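PDB 3CLV: Rab5 protein, putative from Plasmodium falciparum, which is a putative Rab5 protein of the Ras family of small P-loop proteins, here with guanosine-5'-diphosphate bound. Local coordinates for residues 8-14 with 117-123; 126-132 with 162-168; 136-140 with 168-172; 148-152 with 197-202. All blocks are in the same frame, centred on the assembly; numbering follows the deposited sequence.

Contact 1: 8-14 with 117-123; sequences YKTVLLG and ATCAIVV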
loop_
_atom_site.group_PDB
_atom_site.type_symbol
_atom_site.label_atom_id
_atom_site.label_comp_id
_atom_site.label_asym_id
_atom_site.label_seq_id
_atom_site.Cartn_x
_atom_site.Cartn_y
_atom_site.Cartn_z
ATOM N N TYR A 8 9.393 5.003 3.079
ATOM C CA TYR A 8 9.635 3.942 2.128
ATOM C C TYR A 8 8.900 2.688 2.570
ATOM O O TYR A 8 9.278 2.047 3.569
ATOM C CB TYR A 8 11.141 3.710 1.979
ATOM C CG TYR A 8 11.865 4.954 1.496
ATOM C CD1 TYR A 8 11.980 5.222 0.144
ATOM C CD2 TYR A 8 12.420 5.869 2.402
ATOM C CE1 TYR A 8 12.620 6.358 -0.316
ATOM C CE2 TYR A 8 13.062 7.031 1.947
ATOM C CZ TYR A 8 13.158 7.255 0.582
ATOM O OH TYR A 8 13.781 8.378 0.084
ATOM N N LYS A 9 7.836 2.356 1.832
ATOM C CA LYS A 9 7.101 1.113 2.093
ATOM C C LYS A 9 8.044 -0.081 2.030
ATOM O O LYS A 9 8.819 -0.230 1.075
ATOM C CB LYS A 9 5.918 0.928 1.136
ATOM C CG LYS A 9 5.110 -0.364 1.374
ATOM C CD LYS A 9 3.903 -0.416 0.423
ATOM C CE LYS A 9 3.054 -1.657 0.662
ATOM N NZ LYS A 9 1.882 -1.677 -0.295
ATOM N N THR A 10 7.987 -0.915 3.070
ATOM C CA THR A 10 8.882 -2.055 3.205
ATOM C C THR A 10 8.061 -3.267 3.591
ATOM O O THR A 10 7.442 -3.294 4.668
ATOM C CB THR A 10 9.969 -1.750 4.255
ATOM O OG1 THR A 10 10.725 -0.622 3.816
ATOM C CG2 THR A 10 10.882 -2.941 4.483
ATOM N N VAL A 11 8.019 -4.259 2.696
ATOM C CA VAL A 11 7.314 -5.502 2.990
ATOM C C VAL A 11 8.222 -6.439 3.788
ATOM O O VAL A 11 9.367 -6.734 3.396
ATOM C CB VAL A 11 6.691 -6.208 1.745
ATOM C CG1 VAL A 11 7.741 -6.522 0.654
ATOM C CG2 VAL A 11 5.953 -7.508 2.150
ATOM N N LEU A 12 7.704 -6.884 4.924
ATOM C CA LEU A 12 8.401 -7.860 5.735
ATOM C C LEU A 12 7.704 -9.196 5.544
ATOM O O LEU A 12 6.557 -9.388 5.959
ATOM C CB LEU A 12 8.431 -7.407 7.206
ATOM C CG LEU A 12 8.986 -8.376 8.252
ATOM C CD1 LEU A 12 10.408 -8.801 7.958
ATOM C CD2 LEU A 12 8.912 -7.693 9.618
ATOM N N LEU A 13 8.409 -10.112 4.882
ATOM C CA LEU A 13 7.837 -11.312 4.322
ATOM C C LEU A 13 8.624 -12.537 4.778
ATOM O O LEU A 13 9.839 -12.475 4.923
ATOM C CB LEU A 13 7.884 -11.202 2.786
ATOM C CG LEU A 13 7.538 -12.380 1.893
ATOM C CD1 LEU A 13 6.034 -12.661 1.924
ATOM C CD2 LEU A 13 7.973 -12.061 0.463
ATOM N N GLY A 14 7.930 -13.654 4.975
ATOM C CA GLY A 14 8.576 -14.926 5.339
ATOM C C GLY A 14 7.524 -15.881 5.858
ATOM O O GLY A 14 6.414 -15.454 6.200
ATOM N N ALA A 117 6.082 -1.008 -2.835
ATOM C CA ALA A 117 7.138 -1.162 -1.829
ATOM C C ALA A 117 8.491 -0.820 -2.441
ATOM O O ALA A 117 8.772 -1.184 -3.592
ATOM C CB ALA A 117 7.156 -2.577 -1.255
ATOM N N THR A 118 9.307 -0.100 -1.678
ATOM C CA THR A 118 10.694 0.211 -2.054
ATOM C C THR A 118 11.581 -0.961 -1.683
ATOM O O THR A 118 12.462 -1.350 -2.443
ATOM C CB THR A 118 11.201 1.479 -1.309
ATOM O OG1 THR A 118 10.392 2.591 -1.685
ATOM C CG2 THR A 118 12.683 1.782 -1.624
ATOM N N CYS A 119 11.325 -1.533 -0.510
ATOM C CA CYS A 119 12.161 -2.600 0.025
ATOM C C CYS A 119 11.361 -3.845 0.330
ATOM O O CYS A 119 10.184 -3.773 0.668
ATOM C CB CYS A 119 12.831 -2.155 1.328
ATOM S SG CYS A 119 13.824 -0.680 1.183
ATOM N N ALA A 120 12.016 -4.989 0.228
ATOM C CA ALA A 120 11.439 -6.238 0.679
ATOM C C ALA A 120 12.449 -6.924 1.573
ATOM O O ALA A 120 13.618 -7.135 1.181
ATOM C CB ALA A 120 11.048 -7.129 -0.507
ATOM N N ILE A 121 12.005 -7.239 2.785
ATOM C CA ILE A 121 12.782 -8.013 3.739
ATOM C C ILE A 121 12.244 -9.438 3.747
ATOM O O ILE A 121 11.114 -9.689 4.208
ATOM C CB ILE A 121 12.697 -7.427 5.182
ATOM C CG1 ILE A 121 13.112 -5.958 5.217
ATOM C CG2 ILE A 121 13.562 -8.247 6.173
ATOM C CD1 ILE A 121 12.777 -5.272 6.585
ATOM N N VAL A 122 13.043 -10.370 3.229
ATOM C CA VAL A 122 12.609 -11.767 3.120
ATOM C C VAL A 122 13.365 -12.596 4.155
ATOM O O VAL A 122 14.592 -12.765 4.062
ATOM C CB VAL A 122 12.805 -12.361 1.694
ATOM C CG1 VAL A 122 12.133 -13.734 1.612
ATOM C CG2 VAL A 122 12.208 -11.441 0.635
ATOM N N VAL A 123 12.630 -13.089 5.146
ATOM C CA VAL A 123 13.224 -13.692 6.336
ATOM C C VAL A 123 13.056 -15.214 6.288
ATOM O O VAL A 123 12.028 -15.713 5.879
ATOM C CB VAL A 123 12.529 -13.141 7.637
ATOM C CG1 VAL A 123 13.190 -13.701 8.904
ATOM C CG2 VAL A 123 12.534 -11.625 7.635
HETATM O O HOH W 1 7.693 2.969 -1.163
#

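Contact 2: 126-132 with 162-168; sequences ISNSNTL and FQVDILE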
loop_
_atom_site.group_PDB
_atom_site.type_symbol
_atom_site.label_atom_id
_atom_site.label_comp_id
_atom_site.label_asym_id
_atom_site.label_seq_id
_atom_site.Cartn_x
_atom_site.Cartn_y
_atom_site.Cartn_z
ATOM N N ILE A 126 17.187 -20.193 10.142
ATOM C CA ILE A 126 18.363 -21.023 9.831
ATOM C C ILE A 126 18.211 -22.493 10.261
ATOM O O ILE A 126 18.903 -23.372 9.732
ATOM C CB ILE A 126 19.705 -20.412 10.342
ATOM C CG1 ILE A 126 19.677 -20.114 11.845
ATOM C CG2 ILE A 126 20.061 -19.151 9.560
ATOM C CD1 ILE A 126 20.110 -21.292 12.725
ATOM N N SER A 127 17.295 -22.739 11.203
ATOM C CA SER A 127 17.064 -24.078 11.763
ATOM C C SER A 127 15.973 -24.857 11.037
ATOM O O SER A 127 15.677 -26.009 11.375
ATOM C CB SER A 127 16.742 -23.985 13.257
ATOM O OG SER A 127 15.479 -23.368 13.491
ATOM N N ASN A 128 15.373 -24.228 10.038
ATOM C CA ASN A 128 14.299 -24.838 9.294
ATOM C C ASN A 128 14.474 -24.566 7.791
ATOM O O ASN A 128 14.130 -23.480 7.302
ATOM C CB ASN A 128 12.950 -24.318 9.810
ATOM C CG ASN A 128 11.775 -25.053 9.213
ATOM O OD1 ASN A 128 11.923 -25.816 8.262
ATOM N ND2 ASN A 128 10.590 -24.816 9.759
ATOM N N SER A 129 14.999 -25.557 7.064
ATOM C CA SER A 129 15.350 -25.361 5.653
ATOM C C SER A 129 14.143 -25.093 4.759
ATOM O O SER A 129 14.258 -24.360 3.780
ATOM C CB SER A 129 16.227 -26.516 5.103
ATOM O OG SER A 129 15.494 -27.727 4.999
ATOM N N ASN A 130 12.989 -25.663 5.110
ATOM C CA ASN A 130 11.743 -25.404 4.396
ATOM C C ASN A 130 11.450 -23.900 4.251
ATOM O O ASN A 130 10.919 -23.456 3.230
ATOM C CB ASN A 130 10.562 -26.094 5.089
ATOM C CG ASN A 130 10.555 -27.616 4.900
ATOM O OD1 ASN A 130 11.236 -28.161 4.021
ATOM N ND2 ASN A 130 9.767 -28.309 5.732
ATOM N N THR A 131 11.803 -23.131 5.275
ATOM C CA THR A 131 11.552 -21.690 5.271
ATOM C C THR A 131 12.507 -20.976 4.303
ATOM O O THR A 131 12.141 -19.954 3.729
ATOM C CB THR A 131 11.612 -21.073 6.682
ATOM O OG1 THR A 131 12.964 -21.033 7.156
ATOM C CG2 THR A 131 10.740 -21.865 7.669
ATOM N N LEU A 132 13.708 -21.522 4.122
ATOM C CA LEU A 132 14.621 -21.049 3.067
ATOM C C LEU A 132 14.041 -21.282 1.663
ATOM O O LEU A 132 14.049 -20.380 0.815
ATOM C CB LEU A 132 16.019 -21.694 3.182
ATOM C CG LEU A 132 17.016 -21.277 2.069
ATOM C CD1 LEU A 132 17.202 -19.766 1.978
ATOM C CD2 LEU A 132 18.372 -21.960 2.228
ATOM N N PHE A 162 21.823 -25.347 12.795
ATOM C CA PHE A 162 21.690 -24.936 11.394
ATOM C C PHE A 162 21.191 -26.092 10.529
ATOM O O PHE A 162 21.741 -27.196 10.568
ATOM C CB PHE A 162 23.025 -24.421 10.839
ATOM C CG PHE A 162 23.357 -23.003 11.231
ATOM C CD1 PHE A 162 23.735 -22.691 12.537
ATOM C CD2 PHE A 162 23.323 -21.980 10.289
ATOM C CE1 PHE A 162 24.054 -21.374 12.902
ATOM C CE2 PHE A 162 23.639 -20.659 10.641
ATOM C CZ PHE A 162 24.007 -20.359 11.952
ATOM N N GLN A 163 20.138 -25.843 9.763
ATOM C CA GLN A 163 19.639 -26.821 8.804
ATOM C C GLN A 163 20.066 -26.390 7.405
ATOM O O GLN A 163 20.027 -27.172 6.453
ATOM C CB GLN A 163 18.122 -26.914 8.895
ATOM C CG GLN A 163 17.572 -28.275 8.570
ATOM C CD GLN A 163 16.121 -28.412 8.960
ATOM O OE1 GLN A 163 15.227 -28.004 8.219
ATOM N NE2 GLN A 163 15.874 -29.017 10.124
ATOM N N VAL A 164 20.486 -25.138 7.298
ATOM C CA VAL A 164 20.953 -24.580 6.032
ATOM C C VAL A 164 22.473 -24.474 6.027
ATOM O O VAL A 164 23.105 -24.546 7.073
ATOM C CB VAL A 164 20.304 -23.191 5.736
ATOM C CG1 VAL A 164 18.771 -23.310 5.698
ATOM C CG2 VAL A 164 20.759 -22.142 6.748
ATOM N N ASP A 165 23.040 -24.330 4.832
ATOM C CA ASP A 165 24.448 -24.021 4.659
ATOM C C ASP A 165 24.551 -22.523 4.346
ATOM O O ASP A 165 24.100 -22.072 3.278
ATOM C CB ASP A 165 25.029 -24.868 3.518
ATOM C CG ASP A 165 26.541 -24.761 3.413
ATOM O OD1 ASP A 165 27.087 -23.634 3.390
ATOM O OD2 ASP A 165 27.198 -25.825 3.344
ATOM N N ILE A 166 25.112 -21.755 5.284
ATOM C CA ILE A 166 25.210 -20.297 5.126
ATOM C C ILE A 166 25.926 -19.871 3.847
ATOM O O ILE A 166 25.465 -18.967 3.159
ATOM C CB ILE A 166 25.864 -19.609 6.350
ATOM C CG1 ILE A 166 24.886 -19.576 7.530
ATOM C CG2 ILE A 166 26.322 -18.191 6.007
ATOM C CD1 ILE A 166 23.513 -18.937 7.211
ATOM N N LEU A 167 27.040 -20.541 3.530
ATOM C CA LEU A 167 27.791 -20.261 2.313
ATOM C C LEU A 167 26.943 -20.436 1.064
ATOM O O LEU A 167 27.036 -19.625 0.133
ATOM C CB LEU A 167 29.047 -21.138 2.221
ATOM C CG LEU A 167 30.392 -20.620 2.737
ATOM C CD1 LEU A 167 30.241 -19.658 3.911
ATOM C CD2 LEU A 167 31.308 -21.807 3.098
ATOM N N GLU A 168 26.132 -21.497 1.030
ATOM C CA GLU A 168 25.198 -21.674 -0.077
ATOM C C GLU A 168 24.213 -20.495 -0.126
ATOM O O GLU A 168 23.872 -19.999 -1.209
ATOM C CB GLU A 168 24.457 -23.016 0.023
ATOM C CG GLU A 168 23.552 -23.326 -1.173
ATOM C CD GLU A 168 22.207 -22.617 -1.107
ATOM O OE1 GLU A 168 21.642 -22.497 0.013
ATOM O OE2 GLU A 168 21.719 -22.186 -2.181
#

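Contact 3: 136-140 with 168-172; sequences KTWVN and EVQKY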
loop_
_atom_site.group_PDB
_atom_site.type_symbol
_atom_site.label_atom_id
_atom_site.label_comp_id
_atom_site.label_asym_id
_atom_site.label_seq_id
_atom_site.Cartn_x
_atom_site.Cartn_y
_atom_site.Cartn_z
ATOM N N LYS A 136 13.181 -18.355 -1.171
ATOM C CA LYS A 136 13.700 -18.332 -2.551
ATOM C C LYS A 136 12.587 -18.113 -3.573
ATOM O O LYS A 136 12.749 -17.319 -4.508
ATOM C CB LYS A 136 14.465 -19.615 -2.874
ATOM C CG LYS A 136 15.818 -19.692 -2.184
ATOM C CD LYS A 136 16.681 -20.794 -2.772
ATOM C CE LYS A 136 17.956 -20.961 -1.978
ATOM N NZ LYS A 136 18.714 -22.163 -2.471
ATOM N N THR A 137 11.471 -18.827 -3.388
ATOM C CA THR A 137 10.258 -18.663 -4.219
ATOM C C THR A 137 9.773 -17.210 -4.165
ATOM O O THR A 137 9.428 -16.619 -5.197
ATOM C CB THR A 137 9.116 -19.633 -3.782
ATOM O OG1 THR A 137 9.566 -20.993 -3.871
ATOM C CG2 THR A 137 7.877 -19.463 -4.649
ATOM N N TRP A 138 9.785 -16.620 -2.973
ATOM C CA TRP A 138 9.348 -15.228 -2.846
ATOM C C TRP A 138 10.286 -14.232 -3.519
ATOM O O TRP A 138 9.819 -13.262 -4.133
ATOM C CB TRP A 138 9.116 -14.828 -1.385
ATOM C CG TRP A 138 7.800 -15.317 -0.860
ATOM C CD1 TRP A 138 6.567 -15.203 -1.465
ATOM C CD2 TRP A 138 7.580 -15.971 0.384
ATOM N NE1 TRP A 138 5.598 -15.779 -0.671
ATOM C CE2 TRP A 138 6.191 -16.261 0.467
ATOM C CE3 TRP A 138 8.427 -16.366 1.433
ATOM C CZ2 TRP A 138 5.620 -16.912 1.580
ATOM C CZ3 TRP A 138 7.867 -17.017 2.533
ATOM C CH2 TRP A 138 6.468 -17.285 2.595
ATOM N N VAL A 139 11.588 -14.471 -3.402
ATOM C CA VAL A 139 12.586 -13.623 -4.062
ATOM C C VAL A 139 12.364 -13.609 -5.583
ATOM O O VAL A 139 12.363 -12.542 -6.203
ATOM C CB VAL A 139 14.028 -14.054 -3.718
ATOM C CG1 VAL A 139 15.052 -13.417 -4.677
ATOM C CG2 VAL A 139 14.373 -13.744 -2.226
ATOM N N ASN A 140 12.155 -14.791 -6.162
ATOM C CA ASN A 140 11.838 -14.918 -7.592
ATOM C C ASN A 140 10.582 -14.167 -8.014
ATOM O O ASN A 140 10.579 -13.490 -9.034
ATOM C CB ASN A 140 11.803 -16.403 -8.013
ATOM C CG ASN A 140 13.179 -17.044 -7.981
ATOM O OD1 ASN A 140 14.189 -16.382 -8.213
ATOM N ND2 ASN A 140 13.226 -18.330 -7.682
ATOM N N GLU A 168 26.132 -21.497 1.030
ATOM C CA GLU A 168 25.198 -21.674 -0.077
ATOM C C GLU A 168 24.213 -20.495 -0.126
ATOM O O GLU A 168 23.872 -19.999 -1.209
ATOM C CB GLU A 168 24.457 -23.016 0.023
ATOM C CG GLU A 168 23.552 -23.326 -1.173
ATOM C CD GLU A 168 22.207 -22.617 -1.107
ATOM O OE1 GLU A 168 21.642 -22.497 0.013
ATOM O OE2 GLU A 168 21.719 -22.186 -2.181
ATOM N N VAL A 169 23.746 -20.080 1.055
ATOM C CA VAL A 169 22.784 -18.976 1.167
ATOM C C VAL A 169 23.400 -17.653 0.701
ATOM O O VAL A 169 22.798 -16.943 -0.099
ATOM C CB VAL A 169 22.202 -18.830 2.593
ATOM C CG1 VAL A 169 21.167 -17.707 2.625
ATOM C CG2 VAL A 169 21.555 -20.138 3.040
ATOM N N GLN A 170 24.593 -17.341 1.200
ATOM C CA GLN A 170 25.386 -16.196 0.709
ATOM C C GLN A 170 25.642 -16.251 -0.792
ATOM O O GLN A 170 25.521 -15.237 -1.477
ATOM C CB GLN A 170 26.717 -16.112 1.442
ATOM C CG GLN A 170 26.605 -15.650 2.880
ATOM C CD GLN A 170 27.954 -15.591 3.565
ATOM O OE1 GLN A 170 28.687 -16.586 3.596
ATOM N NE2 GLN A 170 28.296 -14.426 4.115
ATOM N N LYS A 171 25.974 -17.433 -1.315
ATOM C CA LYS A 171 26.149 -17.573 -2.765
ATOM C C LYS A 171 24.849 -17.281 -3.496
ATOM O O LYS A 171 24.852 -16.550 -4.505
ATOM C CB LYS A 171 26.680 -18.959 -3.146
ATOM C CG LYS A 171 27.079 -19.070 -4.637
ATOM N N TYR A 172 23.745 -17.833 -2.965
ATOM C CA TYR A 172 22.414 -17.609 -3.510
ATOM C C TYR A 172 22.118 -16.110 -3.615
ATOM O O TYR A 172 21.628 -15.655 -4.648
ATOM C CB TYR A 172 21.311 -18.333 -2.696
ATOM C CG TYR A 172 19.918 -17.926 -3.134
ATOM C CD1 TYR A 172 19.352 -18.457 -4.293
ATOM C CD2 TYR A 172 19.182 -16.968 -2.418
ATOM C CE1 TYR A 172 18.092 -18.069 -4.724
ATOM C CE2 TYR A 172 17.886 -16.574 -2.848
ATOM C CZ TYR A 172 17.363 -17.121 -4.000
ATOM O OH TYR A 172 16.114 -16.759 -4.465
#

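Contact 4: 148-152 with 197-202; sequences YIIIL and MLAEEI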
loop_
_atom_site.group_PDB
_atom_site.type_symbol
_atom_site.label_atom_id
_atom_site.label_comp_id
_atom_site.label_asym_id
_atom_site.label_seq_id
_atom_site.Cartn_x
_atom_site.Cartn_y
_atom_site.Cartn_z
ATOM N N TYR A 148 12.701 -3.976 -6.479
ATOM C CA TYR A 148 12.742 -3.876 -5.030
ATOM C C TYR A 148 14.189 -3.902 -4.617
ATOM O O TYR A 148 15.006 -4.582 -5.245
ATOM C CB TYR A 148 12.006 -5.055 -4.363
ATOM C CG TYR A 148 10.537 -5.137 -4.714
ATOM C CD1 TYR A 148 9.606 -4.255 -4.153
ATOM C CD2 TYR A 148 10.077 -6.096 -5.620
ATOM C CE1 TYR A 148 8.240 -4.334 -4.484
ATOM C CE2 TYR A 148 8.729 -6.185 -5.964
ATOM C CZ TYR A 148 7.823 -5.309 -5.396
ATOM O OH TYR A 148 6.525 -5.423 -5.774
ATOM N N ILE A 149 14.507 -3.167 -3.561
ATOM C CA ILE A 149 15.728 -3.449 -2.802
ATOM C C ILE A 149 15.394 -4.607 -1.864
ATOM O O ILE A 149 14.578 -4.460 -0.943
ATOM C CB ILE A 149 16.235 -2.206 -2.018
ATOM C CG1 ILE A 149 16.541 -1.060 -2.985
ATOM C CG2 ILE A 149 17.485 -2.578 -1.210
ATOM C CD1 ILE A 149 16.678 0.321 -2.304
ATOM N N ILE A 150 16.007 -5.764 -2.118
ATOM C CA ILE A 150 15.693 -6.996 -1.382
ATOM C C ILE A 150 16.846 -7.358 -0.451
ATOM O O ILE A 150 18.009 -7.415 -0.873
ATOM C CB ILE A 150 15.402 -8.188 -2.319
ATOM C CG1 ILE A 150 14.232 -7.869 -3.267
ATOM C CG2 ILE A 150 15.129 -9.464 -1.508
ATOM C CD1 ILE A 150 14.191 -8.805 -4.474
ATOM N N ILE A 151 16.499 -7.586 0.812
ATOM C CA ILE A 151 17.421 -8.121 1.799
ATOM C C ILE A 151 16.923 -9.482 2.301
ATOM O O ILE A 151 15.774 -9.623 2.766
ATOM C CB ILE A 151 17.740 -7.109 2.929
ATOM C CG1 ILE A 151 18.819 -7.657 3.878
ATOM C CG2 ILE A 151 16.450 -6.631 3.682
ATOM C CD1 ILE A 151 19.616 -6.499 4.555
ATOM N N LEU A 152 17.787 -10.484 2.154
ATOM C CA LEU A 152 17.475 -11.828 2.600
ATOM C C LEU A 152 18.013 -11.926 4.015
ATOM O O LEU A 152 19.180 -11.604 4.266
ATOM C CB LEU A 152 18.104 -12.868 1.669
ATOM C CG LEU A 152 17.954 -14.337 2.051
ATOM C CD1 LEU A 152 16.474 -14.761 1.936
ATOM C CD2 LEU A 152 18.829 -15.201 1.129
ATOM N N MET A 197 21.530 -1.286 6.385
ATOM C CA MET A 197 21.891 -1.766 5.054
ATOM C C MET A 197 20.897 -1.291 3.993
ATOM O O MET A 197 21.300 -0.797 2.921
ATOM C CB MET A 197 22.002 -3.295 5.049
ATOM C CG MET A 197 23.233 -3.857 5.823
ATOM S SD MET A 197 23.357 -5.664 5.728
ATOM C CE MET A 197 23.934 -5.892 4.064
ATOM N N LEU A 198 19.600 -1.432 4.298
ATOM C CA LEU A 198 18.539 -0.935 3.420
ATOM C C LEU A 198 18.625 0.565 3.201
ATOM O O LEU A 198 18.523 1.031 2.070
ATOM C CB LEU A 198 17.153 -1.281 3.977
ATOM C CG LEU A 198 16.717 -2.748 3.875
ATOM C CD1 LEU A 198 15.344 -2.948 4.542
ATOM C CD2 LEU A 198 16.687 -3.187 2.403
ATOM N N ALA A 199 18.774 1.319 4.288
ATOM C CA ALA A 199 18.873 2.769 4.209
ATOM C C ALA A 199 20.092 3.214 3.374
ATOM O O ALA A 199 19.976 4.127 2.533
ATOM C CB ALA A 199 18.884 3.393 5.615
ATOM N N GLU A 200 21.241 2.571 3.592
ATOM C CA GLU A 200 22.444 2.831 2.758
ATOM C C GLU A 200 22.136 2.623 1.264
ATOM O O GLU A 200 22.490 3.436 0.416
ATOM C CB GLU A 200 23.615 1.932 3.189
ATOM C CG GLU A 200 24.173 2.262 4.578
ATOM C CD GLU A 200 25.065 1.167 5.165
ATOM O OE1 GLU A 200 25.054 0.011 4.681
ATOM O OE2 GLU A 200 25.780 1.464 6.144
ATOM N N GLU A 201 21.458 1.520 0.958
ATOM C CA GLU A 201 21.061 1.210 -0.403
ATOM C C GLU A 201 20.027 2.211 -0.983
ATOM O O GLU A 201 20.138 2.601 -2.141
ATOM C CB GLU A 201 20.538 -0.225 -0.462
ATOM C CG GLU A 201 20.537 -0.817 -1.850
ATOM C CD GLU A 201 21.934 -1.001 -2.439
ATOM O OE1 GLU A 201 22.933 -1.173 -1.691
ATOM O OE2 GLU A 201 22.008 -0.988 -3.676
ATOM N N ILE A 202 19.032 2.625 -0.191
ATOM C CA ILE A 202 18.081 3.641 -0.663
ATOM C C ILE A 202 18.825 4.939 -1.012
ATOM O O ILE A 202 18.583 5.531 -2.062
ATOM C CB ILE A 202 16.949 3.941 0.356
ATOM C CG1 ILE A 202 16.020 2.733 0.509
ATOM C CG2 ILE A 202 16.134 5.160 -0.084
ATOM C CD1 ILE A 202 15.117 2.813 1.778
#

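Contact 1: 8-14 with 117-123
Leu12 and Ile121 meet on one face of the central sheet of the Ras fold, where strands 8-13 and 119-123 run parallel, 17° apart. Leucine CD1 settles among branched neighbours, with Leu12 CD1 3.7 Å from Ile121 CG2 and 3.5 Å from Val123 CG2; chi1 of 173° sets its CG opposite the backbone N and carries the branch over toward the partner strand. Further along this face the methyl CG2 of Thr10 lies 3.7 Å from Ile121 CD1. Beneath, on the other face, Val11 CG1 rests 3.6 Å from Ala120 CB, and the short alanine suits a position on which Leu142 of helix 129-145 also packs. Between the faces the backbone ladder runs from Cys119 O to Val11 N, Val11 O to Ile121 N, Ile121 O to Leu13 N and Leu13 O to Val123 N. Toward the polar edge Lys9 O takes two amides, Thr118 N at 2.8 Å and Cys119 N at 3.2 Å. Lys9 lays its extended chain beside Ala117, and its NZ goes on to the carbonyls of Leu112 and Arg115. At the very margin, one water joins Lys9 N, at 3.1 Å, to Thr118 OG1, at 2.8 Å.

Contact 2: 126-132 with 162-168
Two loops at the C-terminal ends of the parallel strands of the Ras-fold sheet, each leading into a helix that flanks it, join here through Ile126 and Ser129 on one side and Phe162, Gln163 and Val164 on the other. The backbone link is the nearly straight bond from Gln163 N to Ile126 O, 2.8 Å long; Val164 N reaches the same oxygen weakly, at 3.4 Å. Beside this bond, Ile126 lies over the Phe162 ring: its CD1 sits over the middle of one face, 3.8 Å from the centroid, a CH-pi contact. The first torsion of Ile126 (55°) tucks CG1 between the backbone N and the carbonyl carbon, from where CD1 extends over the ring. Deeper in, Leu132 CD2 meets Val164 CG1 at 3.7 Å, branched apolar side chains that pack alongside Phe124 of strand 119-125. Gln163 is long enough to bring OE1 to Ser129 N, a straight 2.7 Å bond whose donor stands above the amide plane. Asn128, the N-cap, offers OD1 weakly to Asn130 N at 3.3 Å, while its backbone O accepts from both the N and the OG1 of Thr131. A carboxamide from the neighbouring loop thus supplements the N-cap, meeting an amide at the start of helix 129-145 with a neutral acceptor that the helix end would probably polarise.

Contact 3: 136-140 with 168-172
With chi1 at -73° Lys136 leaves its helix with CG opposite the carbonyl carbon, and from there the chain is fully extended; Tyr172, its CG opposite the backbone N (chi1 171°), comes the other way, and the two slide past each other. The lysine methylenes run along one face of the ring. Lys136 CG lies 3.5 Å from Tyr172 CZ, offset toward the rim, in a CH-pi contact, and Lys136 CE passes 3.7 Å from Tyr172 CD1. Lysine suits the place because its apolar shaft can lie on an aromatic face while its charge travels beyond. That charge ends at Glu168, one turn before the tyrosine, where NZ of Lys136 forms a 3.0 Å salt bridge with Glu168 OE2, approaching on the syn side but somewhat out of the carboxylate plane. The phenol oxygen lies between Lys136 and Val139, Tyr172 OH being 3.5 Å from Val139 CB. Leu178 packs against both Val139 and Tyr172. The helix segments run almost parallel, 6° apart, with axes 13.4 Å from each other, and long side chains span the gap. Such neighbouring helices on one face of the sheet are characteristic of the consecutive right-handed beta-alpha-beta crossovers of the Ras fold.

Contact 4: 148-152 with 197-202
Ile149 directs its CB toward helix 197-202, and there the side chain divides. The branch CG2 enters the angle between two helix residues, 3.6 Å from Glu201 CG and 3.7 Å from Leu198 CD2. The other branch begins at CG1, loosely placed 4.2 Å from Glu201 CG, and ends in CD1, which lies 3.8 Å from Ile202 CG1, the two isoleucines crossing at about a right angle. Chi1 of -60° sets CG1 opposite the carbonyl carbon; both branches then meet the Glu201 methylene, CG2 going on to Leu198 and CD1 to Ile202. Glutamate fits at this partly exposed border because its methylenes can pack on isoleucine ahead of the polar end. Two residues along the strand, Ile151 faces the same way. Its CG2 touches Leu198 CD2 at 3.7 Å, so this one leucine methyl meets both isoleucines; Ile151 CD1 lies 4.0 Å from Met197 SD, where the unbranched, polarisable thioether suits an apolar seat. Beta-branched residues suit the strand, and the side-chain contacts are made by carbon and sulfur. The helix runs nearly antiparallel to the strand, at 158°, with the axes 9.5 Å apart. Its inner side also spreads over other strands, Leu198 touching Ile121 and Phe95, and Ile202 touching Cys119 and Ile93, while Ile150 turns to the opposite face of the sheet, against Leu142 of helix 129-145.

The four contacts tie together one alpha/beta fold. Contacts 1 and 4, with centres 9 Å apart, share the sheet: strands 119-125 and 149-155 are neighbours, probably bonded from Ala120 N to Ile149 O and from Val122 N to Ile151 O, each 2.9 Å. Contacts 2 and 3, 11 Å between centres, follow the same two helices and share Glu168. Contact 3 reaches contact 1 through Trp138, which packs on Leu13, and contact 4 through Val169 and Tyr172 on Leu152. GDP lies near two of them: between nearest atoms, Gly14 of contact 1, consistent with the start of a P-loop, is about 6 Å away, and the Ser127 side chain of contact 2 about 8 Å.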